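Local structure of transcription factor cep-1 (1T4W) at residues Lys84-Ser87 against His88-Glu92; Leu159-Glu162 against Asn163-Ile167; Tyr180-Arg183 against Asp184-Asn187. The protein activates transcription by binding the same DNA consensus sequence as p53, promoting apoptosis under genotoxic and cellular stress and supporting meiotic chromosome segregation. All blocks are in the same frame, centred on the assembly; numbering follows the deposited sequence.

In the fold
From the N terminus, interaction 1 comes first: Lys-84 to Glu-92 span the short helix 86-90, whose start carries zinc ligands Cys-85 and His-88 and which stands between strands 57-65 and 101-104 in the sequence. Interaction 2 follows after the two remaining zinc cysteines and closes the hairpin that joins strands 152-160 and 166-177. The second of these strands leads to interaction 3, the first turns of the C-terminal helix 181-194. Each contact is local and they run in series, with no nesting or crossing. Interactions 2 and 3 lie on opposite sides of the chain's centre, with centres about 37 Å apart; interactions 1 and 3 are about 26 Å apart between centres.

Interaction 1 (Lys84-Ser87 against His88-Glu92); sequences KCRS and HTERE. With ZN (zinc ion), chain B.
Arg-86 presents a guanidinium edge to the carboxylate of Glu-90, one helical turn on; the planes stand 85° apart, and NH1 forms a salt bridge with OE2 at 3.1 Å. The second flat group, the His-88 imidazole, gives ND1 to the zinc ion, while Cys-85 SG approaches its ring obliquely. Zinc is 2.4 Å from Cys-85 SG. That sulfur of the N-cap residue, set between the backbone N and the carbonyl carbon (chi1 74°), also accepts the capping bond from His-88 N at 3.4 Å. Cysteine suits the place: a short side chain with a soft sulfur can bind zinc and still face that N-H.

Cys-85 O is gripped twice by Thr-89, through N at 3.0 Å and, from above the carbonyl plane, through OG1 at 2.9 Å. Extended Lys-84 passes this hydroxyl, and its NZ reaches Glu-92 OE2 at 2.6 Å, on the anti side of the carboxylate.

The same ammonium bonds Phe-97 O and Ser-99 O, tying the residues flanking helix 86-90 to the loop leading into strand 101-104. Cys-139 and Cys-143, in the loop after strand 130-137, complete the zinc site, joining helix 86-90 to that loop, as in the p53 family.

Interaction 2 (Leu159-Glu162 against Asn163-Ile167); sequences LDDE and NGNEI
Leu-159 and Ile-167 are joined by a backbone hydrogen bond, Ile-167 N to Leu-159 O at 2.7 Å, and the apolar ends of their side chains meet at Leu-159 CD2 and Ile-167 CD1. Further along, Asp-161 N bonds Asn-165 O, and between these lies the antiparallel, non-hydrogen-bonded pair Asp-160 and Glu-166. Gly-164 N returns to Asp-161 O at 3.1 Å, closing a type I turn. Gly-164, the G1 bulge of a 3:5 hairpin, has a positive phi of 87°, where a CB would be jammed against the carbonyl O of Asn-163.

Side-chain bonds centre on Asp-161. With CG lodged between the backbone N and the carbonyl carbon (chi1 66°), its carboxylate lies across the loop. OD1 receives Asn-165 N at 2.9 Å, from above the carboxylate plane, and a weak bond from Asn-163 N. OD2 offers its syn lone pair to Asn-165 ND2, which approaches with the acceptor in its amide plane; the carboxylate and amide planes are 77° apart.

Water extends the network. One molecule joins Asp-160 OD2 to Gly-164 O, another Asp-161 OD2 to Asn-163 OD1.

The carboxylates of Asp-160 and Glu-166 share a sheet face, but Arg-59 and Arg-76 respectively pair with them, which probably offsets their mutual repulsion. The charge of buried Asp-161 is probably eased by these N-H groups and the water, consistent with a loop held in one shape.

Interaction 3 (Tyr180-Arg183 against Asp184-Asn187); sequences YPRR and DWKN
Arg-182 reaches over Trp-185, three residues further along the helix, and points NH1 down onto the centre of the indole, 3.2 Å from its plane. The guanidinium stands almost upright on the ring, the two planes 80° apart. This is a cation-pi contact: Arg-182 CZ lies 4.5 Å from the centroid of the six-membered ring of Trp-185, only 9° off its normal. A bend at chi2 (-70°) folds the arginine back over the ring, and its CD packs at 3.8 Å from Trp-185 CE3. Arg-182 NE bonds Ser-16 O, which helps to hold the guanidinium in this orientation.

Arg-183 instead runs alongside Asn-187, both pointing the same way, with CG 4.0 Å from ND2. Tyr-180 CD2 lies 3.6 Å above one face of the Arg-183 guanidinium, toward the rim.

Tyr-180 occupies the N-cap, and Pro-181, which has no N-H to satisfy, suits the next position. Asp-184 OD2 accepts from a water that in turn takes the Tyr-180 N-H, and the negative charge of Asp-184 probably interacts favourably with the N-terminal end of the helix. Backbone bonds such as Trp-185 N to Pro-181 O, 2.9 Å, continue the helix.

Trp-185 and Arg-182 lie on strand 19-23, Pro-181 and Asp-184 on Trp-32 of strand 29-33; a C-terminal helix against the hairpin of these strands is consistent with the loop-sheet-helix motif of p53 DNA-binding domains.

Interaction 1 (Lys84-Ser87 against His88-Glu92)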
loop_
_atom_site.group_PDB
_atom_site.type_symbol
_atom_site.label_atom_id
_atom_site.label_comp_id
_atom_site.label_asym_id
_atom_site.label_seq_id
_atom_site.Cartn_x
_atom_site.Cartn_y
_atom_site.Cartn_z
ATOM N N LYS A 84 -10.187 8.087 -6.685
ATOM C CA LYS A 84 -9.891 9.475 -6.339
ATOM C C LYS A 84 -11.173 10.303 -6.525
ATOM O O LYS A 84 -11.929 10.041 -7.453
ATOM C CB LYS A 84 -8.800 9.951 -7.287
ATOM C CG LYS A 84 -8.000 11.129 -6.824
ATOM C CD LYS A 84 -6.898 11.372 -7.827
ATOM C CE LYS A 84 -5.965 12.451 -7.390
ATOM N NZ LYS A 84 -4.792 12.385 -8.298
ATOM N N CYS A 85 -11.439 11.284 -5.663
ATOM C CA CYS A 85 -12.652 12.081 -5.850
ATOM C C CYS A 85 -12.498 13.031 -7.030
ATOM O O CYS A 85 -11.386 13.273 -7.533
ATOM C CB CYS A 85 -13.020 12.875 -4.589
ATOM S SG CYS A 85 -11.985 14.314 -4.256
ATOM N N ARG A 86 -13.625 13.579 -7.463
ATOM C CA ARG A 86 -13.650 14.467 -8.611
ATOM C C ARG A 86 -12.761 15.671 -8.426
ATOM O O ARG A 86 -11.957 15.976 -9.304
ATOM C CB ARG A 86 -15.091 14.929 -8.885
ATOM C CG ARG A 86 -15.308 15.664 -10.208
ATOM C CD ARG A 86 -16.598 16.515 -10.139
ATOM N NE ARG A 86 -16.368 17.686 -9.289
ATOM C CZ ARG A 86 -15.526 18.673 -9.597
ATOM N NH1 ARG A 86 -14.854 18.633 -10.741
ATOM N NH2 ARG A 86 -15.309 19.675 -8.745
ATOM N N SER A 87 -12.869 16.350 -7.281
ATOM C CA SER A 87 -12.063 17.552 -7.075
ATOM C C SER A 87 -10.566 17.326 -6.953
ATOM O O SER A 87 -9.778 18.181 -7.366
ATOM C CB SER A 87 -12.550 18.345 -5.859
ATOM O OG SER A 87 -12.284 17.649 -4.666
ATOM N N HIS A 88 -10.146 16.204 -6.373
ATOM C CA HIS A 88 -8.705 15.990 -6.282
ATOM C C HIS A 88 -8.190 15.528 -7.639
ATOM O O HIS A 88 -7.043 15.790 -7.996
ATOM C CB HIS A 88 -8.363 14.988 -5.175
ATOM C CG HIS A 88 -8.321 15.602 -3.814
ATOM N ND1 HIS A 88 -9.021 15.093 -2.742
ATOM C CD2 HIS A 88 -7.690 16.712 -3.359
ATOM C CE1 HIS A 88 -8.829 15.864 -1.683
ATOM N NE2 HIS A 88 -8.025 16.853 -2.033
ATOM N N THR A 89 -9.047 14.864 -8.404
ATOM C CA THR A 89 -8.656 14.405 -9.730
ATOM C C THR A 89 -8.305 15.607 -10.610
ATOM O O THR A 89 -7.174 15.740 -11.082
ATOM C CB THR A 89 -9.786 13.629 -10.425
ATOM O OG1 THR A 89 -9.945 12.344 -9.817
ATOM C CG2 THR A 89 -9.467 13.442 -11.904
ATOM N N GLU A 90 -9.264 16.506 -10.803
ATOM C CA GLU A 90 -9.021 17.660 -11.666
ATOM C C GLU A 90 -7.994 18.650 -11.115
ATOM O O GLU A 90 -7.395 19.415 -11.866
ATOM C CB GLU A 90 -10.347 18.373 -11.999
ATOM C CG GLU A 90 -10.853 19.363 -10.966
ATOM C CD GLU A 90 -12.063 20.150 -11.466
ATOM O OE1 GLU A 90 -12.437 21.141 -10.804
ATOM O OE2 GLU A 90 -12.641 19.773 -12.513
ATOM N N ARG A 91 -7.778 18.627 -9.810
ATOM C CA ARG A 91 -6.804 19.509 -9.180
ATOM C C ARG A 91 -5.395 18.872 -9.176
ATOM O O ARG A 91 -4.420 19.496 -8.749
ATOM C CB ARG A 91 -7.264 19.811 -7.747
ATOM C CG ARG A 91 -6.177 20.246 -6.778
ATOM C CD ARG A 91 -6.741 20.403 -5.376
ATOM N NE ARG A 91 -5.700 20.717 -4.398
ATOM C CZ ARG A 91 -5.920 20.898 -3.099
ATOM N NH1 ARG A 91 -4.909 21.178 -2.286
ATOM N NH2 ARG A 91 -7.152 20.800 -2.611
ATOM N N GLU A 92 -5.293 17.641 -9.682
ATOM C CA GLU A 92 -4.022 16.906 -9.707
ATOM C C GLU A 92 -2.997 17.371 -10.736
ATOM O O GLU A 92 -3.323 17.539 -11.915
ATOM C CB GLU A 92 -4.276 15.414 -9.943
ATOM C CG GLU A 92 -3.022 14.553 -9.797
ATOM C CD GLU A 92 -2.425 14.658 -8.403
ATOM O OE1 GLU A 92 -1.320 15.219 -8.270
ATOM O OE2 GLU A 92 -3.066 14.193 -7.434
HETATM ZN ZN ZN B . -10.383 13.701 -2.590
#

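Interaction 2 (Leu159-Glu162 against Asn163-Ile167)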
loop_
_atom_site.group_PDB
_atom_site.type_symbol
_atom_site.label_atom_id
_atom_site.label_comp_id
_atom_site.label_asym_id
_atom_site.label_seq_id
_atom_site.Cartn_x
_atom_site.Cartn_y
_atom_site.Cartn_z
ATOM N N LEU A 159 4.992 -9.825 -5.987
ATOM C CA LEU A 159 6.271 -10.060 -6.626
ATOM C C LEU A 159 5.960 -11.028 -7.763
ATOM O O LEU A 159 5.431 -12.113 -7.513
ATOM C CB LEU A 159 7.268 -10.689 -5.645
ATOM C CG LEU A 159 8.719 -10.717 -6.154
ATOM C CD1 LEU A 159 9.247 -9.296 -6.309
ATOM C CD2 LEU A 159 9.590 -11.489 -5.181
ATOM N N ASP A 160 6.247 -10.624 -9.005
ATOM C CA ASP A 160 5.991 -11.479 -10.170
ATOM C C ASP A 160 7.278 -12.007 -10.794
ATOM O O ASP A 160 8.304 -11.315 -10.790
ATOM C CB ASP A 160 5.294 -10.723 -11.289
ATOM C CG ASP A 160 3.853 -10.342 -10.974
ATOM O OD1 ASP A 160 3.220 -10.891 -10.045
ATOM O OD2 ASP A 160 3.363 -9.464 -11.693
ATOM N N ASP A 161 7.213 -13.211 -11.364
ATOM C CA ASP A 161 8.376 -13.771 -12.049
ATOM C C ASP A 161 8.405 -13.203 -13.469
ATOM O O ASP A 161 7.595 -12.335 -13.807
ATOM C CB ASP A 161 8.322 -15.303 -12.079
ATOM C CG ASP A 161 7.180 -15.848 -12.917
ATOM O OD1 ASP A 161 6.534 -15.097 -13.676
ATOM O OD2 ASP A 161 6.931 -17.057 -12.801
ATOM N N GLU A 162 9.319 -13.687 -14.302
ATOM C CA GLU A 162 9.447 -13.196 -15.683
ATOM C C GLU A 162 8.218 -13.451 -16.547
ATOM O O GLU A 162 7.925 -12.688 -17.466
ATOM C CB GLU A 162 10.664 -13.825 -16.371
ATOM C CG GLU A 162 11.931 -13.807 -15.550
ATOM C CD GLU A 162 11.820 -14.671 -14.313
ATOM O OE1 GLU A 162 11.604 -15.895 -14.450
ATOM O OE2 GLU A 162 11.940 -14.124 -13.198
ATOM N N ASN A 163 7.497 -14.527 -16.265
ATOM C CA ASN A 163 6.309 -14.848 -17.046
ATOM C C ASN A 163 5.053 -14.128 -16.565
ATOM O O ASN A 163 3.962 -14.317 -17.116
ATOM C CB ASN A 163 6.105 -16.358 -17.044
ATOM C CG ASN A 163 7.250 -17.082 -17.714
ATOM O OD1 ASN A 163 7.747 -18.087 -17.211
ATOM N ND2 ASN A 163 7.679 -16.569 -18.860
ATOM N N GLY A 164 5.213 -13.291 -15.543
ATOM C CA GLY A 164 4.079 -12.543 -15.029
ATOM C C GLY A 164 3.257 -13.276 -13.979
ATOM O O GLY A 164 2.147 -12.855 -13.661
ATOM N N ASN A 165 3.778 -14.381 -13.461
ATOM C CA ASN A 165 3.063 -15.127 -12.424
ATOM C C ASN A 165 3.429 -14.532 -11.071
ATOM O O ASN A 165 4.622 -14.284 -10.788
ATOM C CB ASN A 165 3.480 -16.600 -12.406
ATOM C CG ASN A 165 3.218 -17.297 -13.722
ATOM O OD1 ASN A 165 2.072 -17.433 -14.149
ATOM N ND2 ASN A 165 4.286 -17.742 -14.378
ATOM N N GLU A 166 2.411 -14.289 -10.252
ATOM C CA GLU A 166 2.624 -13.782 -8.899
ATOM C C GLU A 166 3.287 -14.922 -8.125
ATOM O O GLU A 166 2.801 -16.058 -8.173
ATOM C CB GLU A 166 1.295 -13.454 -8.220
ATOM C CG GLU A 166 1.431 -13.223 -6.718
ATOM C CD GLU A 166 0.087 -13.222 -5.978
ATOM O OE1 GLU A 166 -0.933 -12.820 -6.575
ATOM O OE2 GLU A 166 0.053 -13.602 -4.787
ATOM N N ILE A 167 4.400 -14.647 -7.445
ATOM C CA ILE A 167 5.031 -15.706 -6.657
ATOM C C ILE A 167 4.966 -15.403 -5.150
ATOM O O ILE A 167 5.073 -16.316 -4.321
ATOM C CB ILE A 167 6.502 -16.008 -7.108
ATOM C CG1 ILE A 167 7.396 -14.789 -6.950
ATOM C CG2 ILE A 167 6.515 -16.454 -8.575
ATOM C CD1 ILE A 167 8.866 -15.097 -7.297
HETATM O O HOH W 1 1.849 -10.083 -13.523
HETATM O O HOH W 2 7.607 -18.678 -14.781
#

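Interaction 3 (Tyr180-Arg183 against Asp184-Asn187)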
loop_
_atom_site.group_PDB
_atom_site.type_symbol
_atom_site.label_atom_id
_atom_site.label_comp_id
_atom_site.label_asym_id
_atom_site.label_seq_id
_atom_site.Cartn_x
_atom_site.Cartn_y
_atom_site.Cartn_z
ATOM N N TYR A 180 -5.754 13.673 11.515
ATOM C CA TYR A 180 -4.875 13.537 12.673
ATOM C C TYR A 180 -4.485 12.069 12.881
ATOM O O TYR A 180 -5.021 11.378 13.757
ATOM C CB TYR A 180 -5.607 14.091 13.898
ATOM C CG TYR A 180 -5.886 15.566 13.757
ATOM C CD1 TYR A 180 -4.850 16.500 13.839
ATOM C CD2 TYR A 180 -7.177 16.030 13.495
ATOM C CE1 TYR A 180 -5.093 17.887 13.659
ATOM C CE2 TYR A 180 -7.440 17.404 13.308
ATOM C CZ TYR A 180 -6.397 18.317 13.391
ATOM O OH TYR A 180 -6.650 19.653 13.195
ATOM N N PRO A 181 -3.537 11.574 12.075
ATOM C CA PRO A 181 -3.134 10.172 12.225
ATOM C C PRO A 181 -2.790 9.748 13.654
ATOM O O PRO A 181 -3.078 8.612 14.028
ATOM C CB PRO A 181 -1.952 10.030 11.236
ATOM C CG PRO A 181 -1.505 11.459 10.965
ATOM C CD PRO A 181 -2.795 12.241 10.991
ATOM N N ARG A 182 -2.189 10.632 14.462
ATOM C CA ARG A 182 -1.844 10.231 15.837
ATOM C C ARG A 182 -3.063 9.994 16.735
ATOM O O ARG A 182 -3.001 9.180 17.643
ATOM C CB ARG A 182 -0.873 11.232 16.491
ATOM C CG ARG A 182 0.546 11.139 15.907
ATOM C CD ARG A 182 1.264 9.816 16.303
ATOM N NE ARG A 182 2.432 9.523 15.448
ATOM C CZ ARG A 182 3.132 8.391 15.499
ATOM N NH1 ARG A 182 2.805 7.446 16.361
ATOM N NH2 ARG A 182 4.142 8.192 14.669
ATOM N N ARG A 183 -4.166 10.698 16.484
ATOM C CA ARG A 183 -5.381 10.476 17.263
ATOM C C ARG A 183 -5.878 9.046 17.006
ATOM O O ARG A 183 -6.072 8.260 17.941
ATOM C CB ARG A 183 -6.486 11.457 16.859
ATOM C CG ARG A 183 -7.888 11.077 17.372
ATOM C CD ARG A 183 -8.958 11.988 16.788
ATOM N NE ARG A 183 -8.680 13.398 17.070
ATOM C CZ ARG A 183 -9.292 14.416 16.464
ATOM N NH1 ARG A 183 -8.990 15.667 16.779
ATOM N NH2 ARG A 183 -10.204 14.188 15.532
ATOM N N ASP A 184 -6.048 8.705 15.732
ATOM C CA ASP A 184 -6.554 7.391 15.363
ATOM C C ASP A 184 -5.606 6.254 15.761
ATOM O O ASP A 184 -6.044 5.203 16.239
ATOM C CB ASP A 184 -6.863 7.366 13.862
ATOM C CG ASP A 184 -8.003 8.323 13.490
ATOM O OD1 ASP A 184 -9.046 8.245 14.148
ATOM O OD2 ASP A 184 -7.865 9.137 12.555
ATOM N N TRP A 185 -4.315 6.470 15.558
ATOM C CA TRP A 185 -3.300 5.492 15.944
ATOM C C TRP A 185 -3.372 5.243 17.457
ATOM O O TRP A 185 -3.328 4.091 17.916
ATOM C CB TRP A 185 -1.903 6.021 15.615
ATOM C CG TRP A 185 -0.767 5.298 16.337
ATOM C CD1 TRP A 185 -0.201 4.101 15.987
ATOM C CD2 TRP A 185 -0.019 5.777 17.470
ATOM N NE1 TRP A 185 0.856 3.812 16.825
ATOM C CE2 TRP A 185 0.988 4.821 17.742
ATOM C CE3 TRP A 185 -0.100 6.922 18.277
ATOM C CZ2 TRP A 185 1.911 4.974 18.790
ATOM C CZ3 TRP A 185 0.819 7.074 19.324
ATOM C CH2 TRP A 185 1.810 6.104 19.569
ATOM N N LYS A 186 -3.464 6.319 18.237
ATOM C CA LYS A 186 -3.501 6.164 19.690
ATOM C C LYS A 186 -4.751 5.426 20.149
ATOM O O LYS A 186 -4.685 4.552 21.042
ATOM C CB LYS A 186 -3.391 7.526 20.379
ATOM C CG LYS A 186 -3.521 7.510 21.916
ATOM C CD LYS A 186 -2.522 6.565 22.614
ATOM C CE LYS A 186 -1.068 6.931 22.395
ATOM N NZ LYS A 186 -0.210 6.368 23.533
ATOM N N ASN A 187 -5.888 5.772 19.554
ATOM C CA ASN A 187 -7.136 5.100 19.900
ATOM C C ASN A 187 -6.986 3.622 19.562
ATOM O O ASN A 187 -7.391 2.751 20.329
ATOM C CB ASN A 187 -8.319 5.681 19.111
ATOM C CG ASN A 187 -8.773 7.023 19.655
ATOM O OD1 ASN A 187 -8.451 7.366 20.775
ATOM N ND2 ASN A 187 -9.549 7.768 18.869
HETATM O O HOH W 3 -8.014 11.960 12.141
#